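Local coordinates for uncharacterized protein (Deinococcus radiodurans, PDB 3GG7), which is of unknown function but belongs to the TatD-type metal-dependent hydrolases, binds manganese and probably cleaves ester bonds, at residues V191-D196 with W210-V215; L10-D15 with G197-L202; R76-T81 with E114-R119. All blocks are in the same frame, centred on the assembly; numbering follows the deposited sequence.

Interaction 1 (V191-D196 with W210-V215); sequences VLTETD and WDVKSV. With MN (manganese (II) ion), chain B.
T193, V212 and V215 form a buried apolar contact between strand 191-193, the last strand of a TIM-barrel-type fold, and the N-terminal part of helix 212-223, which lies against its outer side. V212 sends CG2 into CB of T193 at 3.5 Å, a close fit for two carbons, with the two side chains crossing at about a right angle. The side chain of V215 slides past that of T193 in the opposite direction; CG1 opposite its backbone N (chi1 -175°) carries that branch to 3.7 Å from T193 CG2, while its CG2 rests on the carbonyl O of E194. Beyond the strand, the methyl CG2 of T195 touches V212 N at 3.7 Å. Threonine suits both places because its methyl serves the helix while its hydroxyl turns to strand 4-8: T193 OG1 bonds to I4 O, and T195 OG1 to D5. E194 points its CB away from the helix, and its carboxylate bonds to S168 and H148. D196 then binds manganese through OD1 at 2.2 Å, with H7, H9 and E86 as the other protein ligands, while its OD2 accepts from the metal-bound water. Apolar surface thus joins helix to strand, leaving both carboxylates to polar and metal partners.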
loop_
_atom_site.group_PDB
_atom_site.type_symbol
_atom_site.label_atom_id
_atom_site.label_comp_id
_atom_site.label_asym_id
_atom_site.label_seq_id
_atom_site.Cartn_x
_atom_site.Cartn_y
_atom_site.Cartn_z
ATOM N N VAL A 191 2.448 -8.449 8.820
ATOM C CA VAL A 191 2.532 -7.022 9.104
ATOM C C VAL A 191 3.750 -6.389 8.422
ATOM O O VAL A 191 4.875 -6.861 8.555
ATOM C CB VAL A 191 2.515 -6.750 10.609
ATOM C CG1 VAL A 191 2.676 -5.263 10.924
ATOM C CG2 VAL A 191 1.181 -7.235 11.160
ATOM N N LEU A 192 3.476 -5.337 7.648
ATOM C CA LEU A 192 4.502 -4.515 7.006
ATOM C C LEU A 192 4.331 -3.110 7.546
ATOM O O LEU A 192 3.279 -2.750 8.079
ATOM C CB LEU A 192 4.290 -4.518 5.474
ATOM C CG LEU A 192 4.248 -5.899 4.831
ATOM C CD1 LEU A 192 3.829 -5.791 3.389
ATOM C CD2 LEU A 192 5.593 -6.642 4.987
ATOM N N THR A 193 5.360 -2.290 7.371
ATOM C CA THR A 193 5.351 -0.903 7.812
ATOM C C THR A 193 5.240 0.024 6.590
ATOM O O THR A 193 5.752 -0.304 5.544
ATOM C CB THR A 193 6.627 -0.580 8.615
ATOM O OG1 THR A 193 7.780 -1.067 7.930
ATOM C CG2 THR A 193 6.590 -1.233 10.016
ATOM N N GLU A 194 4.605 1.180 6.759
ATOM C CA GLU A 194 4.463 2.194 5.686
ATOM C C GLU A 194 4.432 3.591 6.285
ATOM O O GLU A 194 4.282 3.729 7.504
ATOM C CB GLU A 194 3.159 1.975 4.901
ATOM C CG GLU A 194 1.867 2.238 5.710
ATOM C CD GLU A 194 0.600 2.312 4.835
ATOM O OE1 GLU A 194 0.362 1.385 4.038
ATOM O OE2 GLU A 194 -0.123 3.328 4.929
ATOM N N THR A 195 4.539 4.629 5.457
ATOM C CA THR A 195 4.196 5.992 5.851
ATOM C C THR A 195 2.987 6.592 5.122
ATOM O O THR A 195 2.290 7.422 5.670
ATOM C CB THR A 195 5.333 6.997 5.663
ATOM O OG1 THR A 195 5.651 7.133 4.261
ATOM C CG2 THR A 195 6.571 6.604 6.472
ATOM N N ASP A 196 2.786 6.238 3.852
ATOM C CA ASP A 196 1.847 6.948 3.005
ATOM C C ASP A 196 2.189 8.444 2.862
ATOM O O ASP A 196 1.287 9.280 2.659
ATOM C CB ASP A 196 0.395 6.786 3.473
ATOM C CG ASP A 196 -0.614 7.028 2.351
ATOM O OD1 ASP A 196 -0.257 6.836 1.165
ATOM O OD2 ASP A 196 -1.774 7.396 2.660
ATOM N N TRP A 210 11.526 7.839 5.881
ATOM C CA TRP A 210 12.298 7.444 7.032
ATOM C C TRP A 210 11.568 7.727 8.357
ATOM O O TRP A 210 12.029 7.306 9.421
ATOM C CB TRP A 210 13.728 8.023 6.988
ATOM C CG TRP A 210 13.864 9.437 6.544
ATOM C CD1 TRP A 210 14.003 10.536 7.343
ATOM C CD2 TRP A 210 13.918 9.914 5.199
ATOM N NE1 TRP A 210 14.135 11.655 6.582
ATOM C CE2 TRP A 210 14.089 11.311 5.257
ATOM C CE3 TRP A 210 13.839 9.298 3.943
ATOM C CZ2 TRP A 210 14.163 12.103 4.106
ATOM C CZ3 TRP A 210 13.918 10.079 2.809
ATOM C CH2 TRP A 210 14.068 11.468 2.889
ATOM N N ASP A 211 10.383 8.347 8.297
ATOM C CA ASP A 211 9.524 8.455 9.475
ATOM C C ASP A 211 8.955 7.087 9.847
ATOM O O ASP A 211 8.288 6.933 10.889
ATOM C CB ASP A 211 8.341 9.408 9.224
ATOM C CG ASP A 211 8.730 10.863 9.144
ATOM O OD1 ASP A 211 9.681 11.292 9.837
ATOM O OD2 ASP A 211 8.072 11.611 8.393
ATOM N N VAL A 212 9.175 6.100 8.989
ATOM C CA VAL A 212 8.792 4.711 9.280
ATOM C C VAL A 212 9.532 4.167 10.506
ATOM O O VAL A 212 9.042 3.232 11.126
ATOM C CB VAL A 212 8.933 3.776 8.014
ATOM C CG1 VAL A 212 10.353 3.314 7.789
ATOM C CG2 VAL A 212 7.985 2.580 8.098
ATOM N N LYS A 213 10.687 4.749 10.855
ATOM C CA LYS A 213 11.346 4.430 12.138
ATOM C C LYS A 213 10.358 4.549 13.307
ATOM O O LYS A 213 10.385 3.723 14.228
ATOM C CB LYS A 213 12.558 5.342 12.372
ATOM C CG LYS A 213 13.472 4.829 13.489
ATOM C CD LYS A 213 14.810 5.543 13.514
ATOM C CE LYS A 213 15.640 5.081 14.708
ATOM N NZ LYS A 213 17.074 5.550 14.643
ATOM N N SER A 214 9.480 5.552 13.273
ATOM C CA SER A 214 8.472 5.705 14.338
ATOM C C SER A 214 7.408 4.615 14.349
ATOM O O SER A 214 6.874 4.278 15.404
ATOM C CB SER A 214 7.835 7.087 14.330
ATOM O OG SER A 214 7.025 7.310 13.202
ATOM N N VAL A 215 7.099 4.041 13.191
ATOM C CA VAL A 215 6.181 2.924 13.149
ATOM C C VAL A 215 6.839 1.707 13.787
ATOM O O VAL A 215 6.177 0.962 14.514
ATOM C CB VAL A 215 5.745 2.575 11.691
ATOM C CG1 VAL A 215 4.692 1.474 11.708
ATOM C CG2 VAL A 215 5.205 3.819 10.979
HETATM MN MN MN B . -1.401 6.110 -0.607
HETATM O O HOH W 1 -3.039 6.671 0.467
#

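Interaction 2 (L10-D15 with G197-L202); sequences LDLYPD and GPFLEL
Y13 OH hydrogen-bonds to the backbone O of A207 and, in the same place, lies 3.3 Å from G197 CA. Glycine fits here because a CB on G197 would run into that hydroxyl. P198 sets CB over one face of the Y13 ring in a CH-pi contact, 4.2 Å from the centroid and 26° off the ring normal. CD of P198 lies over the ring too, toward its rim, close to Y13 CE2. P198 follows a cis peptide bond, and the proline ring is wedged between Y13 and L12: its CD also meets L12 CB at 3.9 Å. Replacing Y13 with an alanine would probably leave A207 O without this donor and open a gap beside P198 CB and CD. Both segments follow the C-terminal ends of barrel strands, where metal-dependent hydrolases of the TIM-barrel type carry their active sites: 10-15 comes just after the metal ligands H7 and H9, and 197-202 directly after the ligand D196. On the metal side of the contact L12, with CG beside its backbone N (chi1 -64°) and an extended second torsion, extends CD1 to F199 CZ at 3.6 Å. A branched aliphatic side chain can meet this phenylalanine without any polar group to satisfy. The F199 ring also packs edge-to-face with H9 and lies about 4 Å from the manganese at nearest atoms. V19 of helix 16-25 also touches the Y13 side chain, and D15 caps that helix by accepting from A18 N through OD1.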
loop_
_atom_site.group_PDB
_atom_site.type_symbol
_atom_site.label_atom_id
_atom_site.label_comp_id
_atom_site.label_asym_id
_atom_site.label_seq_id
_atom_site.Cartn_x
_atom_site.Cartn_y
_atom_site.Cartn_z
ATOM N N LEU A 10 6.286 8.577 -3.712
ATOM C CA LEU A 10 7.495 9.359 -4.046
ATOM C C LEU A 10 7.208 10.420 -5.088
ATOM O O LEU A 10 7.757 11.524 -5.000
ATOM C CB LEU A 10 8.616 8.483 -4.580
ATOM C CG LEU A 10 9.179 7.421 -3.696
ATOM C CD1 LEU A 10 10.367 6.833 -4.470
ATOM C CD2 LEU A 10 9.642 7.998 -2.351
ATOM N N ASP A 11 6.305 10.129 -6.021
ATOM C CA ASP A 11 6.054 11.018 -7.155
ATOM C C ASP A 11 5.174 12.232 -6.799
ATOM O O ASP A 11 4.907 13.078 -7.661
ATOM C CB ASP A 11 5.541 10.233 -8.380
ATOM C CG ASP A 11 4.174 9.616 -8.174
ATOM O OD1 ASP A 11 3.503 9.908 -7.149
ATOM O OD2 ASP A 11 3.787 8.808 -9.074
ATOM N N LEU A 12 4.743 12.341 -5.546
ATOM C CA LEU A 12 3.907 13.447 -5.114
ATOM C C LEU A 12 4.669 14.445 -4.236
ATOM O O LEU A 12 4.075 15.428 -3.794
ATOM C CB LEU A 12 2.668 12.930 -4.387
ATOM C CG LEU A 12 1.688 12.101 -5.220
ATOM C CD1 LEU A 12 0.453 11.696 -4.398
ATOM C CD2 LEU A 12 1.274 12.845 -6.516
ATOM N N TYR A 13 5.956 14.195 -3.998
ATOM C CA TYR A 13 6.809 15.152 -3.269
ATOM C C TYR A 13 7.225 16.288 -4.202
ATOM O O TYR A 13 7.298 16.113 -5.410
ATOM C CB TYR A 13 8.042 14.464 -2.704
ATOM C CG TYR A 13 7.766 13.582 -1.528
ATOM C CD1 TYR A 13 7.658 14.104 -0.246
ATOM C CD2 TYR A 13 7.580 12.222 -1.693
ATOM C CE1 TYR A 13 7.395 13.289 0.853
ATOM C CE2 TYR A 13 7.318 11.390 -0.592
ATOM C CZ TYR A 13 7.242 11.908 0.671
ATOM O OH TYR A 13 6.955 11.015 1.703
ATOM N N PRO A 14 7.538 17.468 -3.631
ATOM C CA PRO A 14 8.046 18.505 -4.526
ATOM C C PRO A 14 9.332 18.163 -5.292
ATOM O O PRO A 14 9.474 18.583 -6.452
ATOM C CB PRO A 14 8.283 19.685 -3.583
ATOM C CG PRO A 14 7.288 19.518 -2.522
ATOM C CD PRO A 14 7.107 18.013 -2.326
ATOM N N ASP A 15 10.216 17.357 -4.689
ATOM C CA ASP A 15 11.461 16.917 -5.317
ATOM C C ASP A 15 11.578 15.391 -5.159
ATOM O O ASP A 15 12.275 14.921 -4.259
ATOM C CB ASP A 15 12.651 17.635 -4.649
ATOM C CG ASP A 15 13.974 17.395 -5.343
ATOM O OD1 ASP A 15 14.132 16.436 -6.130
ATOM O OD2 ASP A 15 14.924 18.156 -5.045
ATOM N N GLY A 197 3.472 8.793 2.950
ATOM C CA GLY A 197 3.883 10.155 2.637
ATOM C C GLY A 197 3.601 10.437 1.175
ATOM O O GLY A 197 3.581 9.517 0.353
ATOM N N PRO A 198 3.358 11.703 0.811
ATOM C CA PRO A 198 3.231 12.887 1.689
ATOM C C PRO A 198 1.791 13.124 2.179
ATOM O O PRO A 198 1.510 14.167 2.789
ATOM C CB PRO A 198 3.679 14.024 0.761
ATOM C CG PRO A 198 3.180 13.617 -0.568
ATOM C CD PRO A 198 3.245 12.082 -0.612
ATOM N N PHE A 199 0.880 12.190 1.906
ATOM C CA PHE A 199 -0.521 12.310 2.332
ATOM C C PHE A 199 -0.668 12.351 3.841
ATOM O O PHE A 199 -1.394 13.199 4.397
ATOM C CB PHE A 199 -1.339 11.137 1.809
ATOM C CG PHE A 199 -1.716 11.246 0.372
ATOM C CD1 PHE A 199 -2.448 12.333 -0.080
ATOM C CD2 PHE A 199 -1.415 10.236 -0.522
ATOM C CE1 PHE A 199 -2.826 12.429 -1.413
ATOM C CE2 PHE A 199 -1.793 10.328 -1.862
ATOM C CZ PHE A 199 -2.496 11.414 -2.304
ATOM N N LEU A 200 0.003 11.423 4.514
ATOM C CA LEU A 200 0.044 11.404 5.958
ATOM C C LEU A 200 0.855 12.594 6.438
ATOM O O LEU A 200 1.976 12.824 5.985
ATOM C CB LEU A 200 0.688 10.114 6.485
ATOM C CG LEU A 200 0.931 10.200 8.012
ATOM C CD1 LEU A 200 -0.396 10.078 8.763
ATOM C CD2 LEU A 200 1.947 9.202 8.521
ATOM N N GLU A 201 0.278 13.354 7.353
ATOM C CA GLU A 201 1.021 14.390 8.043
ATOM C C GLU A 201 1.364 13.954 9.457
ATOM O O GLU A 201 0.541 13.375 10.159
ATOM C CB GLU A 201 0.234 15.689 8.045
ATOM C CG GLU A 201 0.212 16.312 6.689
ATOM C CD GLU A 201 -0.590 17.579 6.644
ATOM O OE1 GLU A 201 -1.030 18.064 7.713
ATOM O OE2 GLU A 201 -0.778 18.085 5.530
ATOM N N LEU A 202 2.607 14.210 9.855
ATOM C CA LEU A 202 3.047 14.049 11.234
ATOM C C LEU A 202 3.406 15.432 11.736
ATOM O O LEU A 202 4.188 16.149 11.103
ATOM C CB LEU A 202 4.278 13.149 11.306
ATOM C CG LEU A 202 4.068 11.721 10.837
ATOM C CD1 LEU A 202 5.412 11.018 10.649
ATOM C CD2 LEU A 202 3.168 10.989 11.825
#

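Interaction 3 (R76-T81 with E114-R119); sequences RYLPET and EDHGGR. With SO4 (sulfate ion), chain C.
R119 bends at its second torsion (chi2 -68°), which brings its guanidinium against the 3-10 turn 78-80, while L78, with CG opposite its backbone N (chi1 -161°), leans over the ring of H116. The contact joins the ends of two helices on the barrel surface: helix 72-77 running into its 3-10 turn, and helix 99-115, closed by a Schellman motif in which G118 N bonds to C113 O and G117 N to E114 O, with G117, at positive phi, as the C-prime residue. Glycine suits G117 and G118 because at their backbone angles a side chain would collide with the preceding carbonyl O. R119 binds carbonyl oxygens on both sides. R119 NH2 donates to L78 O at 3.0 Å, nearly straight at 170° and within the guanidinium plane but from above the carbonyl plane. R119 NH1 is shared between H116 O at 2.8 Å and G118 O, fastening the loop that follows the helix, and NE makes a weak bond to T81 O. Several donors in a flat group let arginine tie these backbone turns together. L78 presents CG to one face of the H116 imidazole, a CH-pi contact 4.2 Å from the centroid, and its CD1 rests near R119 NE. P79 CG adds a contact with H116 CE1, and D75 holds the ring's NE2. At the end of helix 72-77, R76 and Y77 grip a sulfate, probably from the crystallisation liquor, together with R41: Y77 OH donates to sulfate O4 at 2.7 Å, and R76 NE meets the same oxygen at 3.1 Å.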
loop_
_atom_site.group_PDB
_atom_site.type_symbol
_atom_site.label_atom_id
_atom_site.label_comp_id
_atom_site.label_asym_id
_atom_site.label_seq_id
_atom_site.Cartn_x
_atom_site.Cartn_y
_atom_site.Cartn_z
ATOM N N ARG A 76 -1.283 -2.214 -20.396
ATOM C CA ARG A 76 -0.066 -1.996 -21.174
ATOM C C ARG A 76 1.172 -2.269 -20.339
ATOM O O ARG A 76 2.121 -2.909 -20.808
ATOM C CB ARG A 76 -0.009 -0.577 -21.757
ATOM C CG ARG A 76 1.230 -0.264 -22.596
ATOM C CD ARG A 76 1.104 1.091 -23.260
ATOM N NE ARG A 76 2.277 1.485 -24.041
ATOM C CZ ARG A 76 2.514 1.136 -25.311
ATOM N NH1 ARG A 76 1.675 0.329 -25.954
ATOM N NH2 ARG A 76 3.618 1.565 -25.923
ATOM N N TYR A 77 1.198 -1.729 -19.114
ATOM C CA TYR A 77 2.399 -1.744 -18.297
ATOM C C TYR A 77 2.477 -2.852 -17.269
ATOM O O TYR A 77 3.545 -3.070 -16.710
ATOM C CB TYR A 77 2.523 -0.415 -17.562
ATOM C CG TYR A 77 2.692 0.813 -18.442
ATOM C CD1 TYR A 77 3.508 0.812 -19.566
ATOM C CD2 TYR A 77 2.046 1.977 -18.117
ATOM C CE1 TYR A 77 3.679 1.987 -20.327
ATOM C CE2 TYR A 77 2.209 3.139 -18.838
ATOM C CZ TYR A 77 3.027 3.135 -19.955
ATOM O OH TYR A 77 3.169 4.319 -20.634
ATOM N N LEU A 78 1.394 -3.595 -17.073
ATOM C CA LEU A 78 1.371 -4.659 -16.081
ATOM C C LEU A 78 2.524 -5.663 -16.184
ATOM O O LEU A 78 3.040 -6.081 -15.169
ATOM C CB LEU A 78 0.007 -5.343 -16.086
ATOM C CG LEU A 78 -0.468 -6.176 -14.900
ATOM C CD1 LEU A 78 -0.205 -5.492 -13.550
ATOM C CD2 LEU A 78 -1.936 -6.480 -15.138
ATOM N N PRO A 79 2.982 -6.007 -17.405
ATOM C CA PRO A 79 4.115 -6.946 -17.490
ATOM C C PRO A 79 5.433 -6.436 -16.903
ATOM O O PRO A 79 6.362 -7.230 -16.646
ATOM C CB PRO A 79 4.262 -7.159 -18.997
ATOM C CG PRO A 79 2.924 -6.914 -19.537
ATOM C CD PRO A 79 2.403 -5.744 -18.726
ATOM N N GLU A 80 5.534 -5.132 -16.672
ATOM C CA GLU A 80 6.768 -4.528 -16.176
ATOM C C GLU A 80 6.958 -4.499 -14.663
ATOM O O GLU A 80 7.973 -3.991 -14.173
ATOM C CB GLU A 80 6.884 -3.106 -16.712
ATOM C CG GLU A 80 6.935 -3.081 -18.227
ATOM C CD GLU A 80 7.048 -1.696 -18.795
ATOM O OE1 GLU A 80 7.692 -0.821 -18.152
ATOM O OE2 GLU A 80 6.477 -1.472 -19.887
ATOM N N THR A 81 5.999 -5.010 -13.904
ATOM C CA THR A 81 6.112 -4.932 -12.452
ATOM C C THR A 81 5.399 -6.064 -11.761
ATOM O O THR A 81 4.376 -6.547 -12.250
ATOM C CB THR A 81 5.610 -3.557 -11.889
ATOM O OG1 THR A 81 5.827 -3.525 -10.471
ATOM C CG2 THR A 81 4.141 -3.328 -12.197
ATOM N N GLU A 114 -5.096 -11.136 -12.359
ATOM C CA GLU A 114 -5.270 -12.594 -12.498
ATOM C C GLU A 114 -4.738 -13.084 -13.849
ATOM O O GLU A 114 -3.990 -14.086 -13.907
ATOM C CB GLU A 114 -6.732 -12.992 -12.319
ATOM C CG GLU A 114 -6.942 -14.490 -12.432
ATOM C CD GLU A 114 -8.365 -14.931 -12.203
ATOM O OE1 GLU A 114 -9.122 -14.266 -11.444
ATOM O OE2 GLU A 114 -8.714 -15.990 -12.773
ATOM N N ASP A 115 -5.065 -12.345 -14.910
ATOM C CA ASP A 115 -4.696 -12.730 -16.273
ATOM C C ASP A 115 -3.177 -12.759 -16.471
ATOM O O ASP A 115 -2.670 -13.505 -17.306
ATOM C CB ASP A 115 -5.304 -11.764 -17.300
ATOM C CG ASP A 115 -6.785 -11.944 -17.490
ATOM O OD1 ASP A 115 -7.325 -13.003 -17.122
ATOM O OD2 ASP A 115 -7.415 -11.002 -18.033
ATOM N N HIS A 116 -2.448 -11.937 -15.710
ATOM C CA HIS A 116 -1.000 -11.840 -15.809
ATOM C C HIS A 116 -0.290 -12.652 -14.726
ATOM O O HIS A 116 0.909 -12.483 -14.501
ATOM C CB HIS A 116 -0.561 -10.360 -15.767
ATOM C CG HIS A 116 -0.866 -9.598 -17.016
ATOM N ND1 HIS A 116 0.078 -9.383 -17.999
ATOM C CD2 HIS A 116 -1.995 -8.981 -17.436
ATOM C CE1 HIS A 116 -0.460 -8.672 -18.971
ATOM N NE2 HIS A 116 -1.714 -8.408 -18.653
ATOM N N GLY A 117 -1.034 -13.532 -14.059
ATOM C CA GLY A 117 -0.461 -14.502 -13.124
ATOM C C GLY A 117 -0.382 -14.061 -11.672
ATOM O O GLY A 117 0.289 -14.688 -10.850
ATOM N N GLY A 118 -1.092 -12.986 -11.343
ATOM C CA GLY A 118 -1.171 -12.509 -9.964
ATOM C C GLY A 118 -0.121 -11.449 -9.675
ATOM O O GLY A 118 0.961 -11.456 -10.252
ATOM N N ARG A 119 -0.466 -10.526 -8.785
ATOM C CA ARG A 119 0.448 -9.456 -8.358
ATOM C C ARG A 119 0.335 -9.227 -6.854
ATOM O O ARG A 119 -0.646 -9.648 -6.210
ATOM C CB ARG A 119 0.102 -8.135 -9.091
ATOM C CG ARG A 119 0.317 -8.154 -10.602
ATOM C CD ARG A 119 1.795 -8.250 -10.919
ATOM N NE ARG A 119 2.127 -8.141 -12.329
ATOM C CZ ARG A 119 2.142 -9.158 -13.189
ATOM N NH1 ARG A 119 1.725 -10.370 -12.825
ATOM N NH2 ARG A 119 2.503 -8.956 -14.447
HETATM S S SO4 C . 5.328 3.701 -23.633
HETATM O O1 SO4 C . 5.673 2.319 -23.332
HETATM O O2 SO4 C . 6.292 4.608 -23.006
HETATM O O3 SO4 C . 5.370 3.917 -25.089
HETATM O O4 SO4 C . 3.970 3.923 -23.139
#

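From the N terminus, residues 10-15 come first, just after strand 4-8, but their partner, 197-202, arrives only after most of the chain, so interaction 2 closes a loop of 181 residues. Interaction 3 is nested inside that loop, joining the ends of helices 72-77 and 99-115 on the opposite side of the chain's centre from interaction 1. Interaction 1 opens at strand 191-193 within the same loop but closes at 210-215 beyond it, so interactions 1 and 2 cross. These two touch, T195 O meeting L200 CB at 3.2 Å: interaction 1 holds helix 212-223 to the last strand, and interaction 2 joins the loops after the first and last strands beside the manganese. Interaction 3 lies about 27 Å from either, centre to centre.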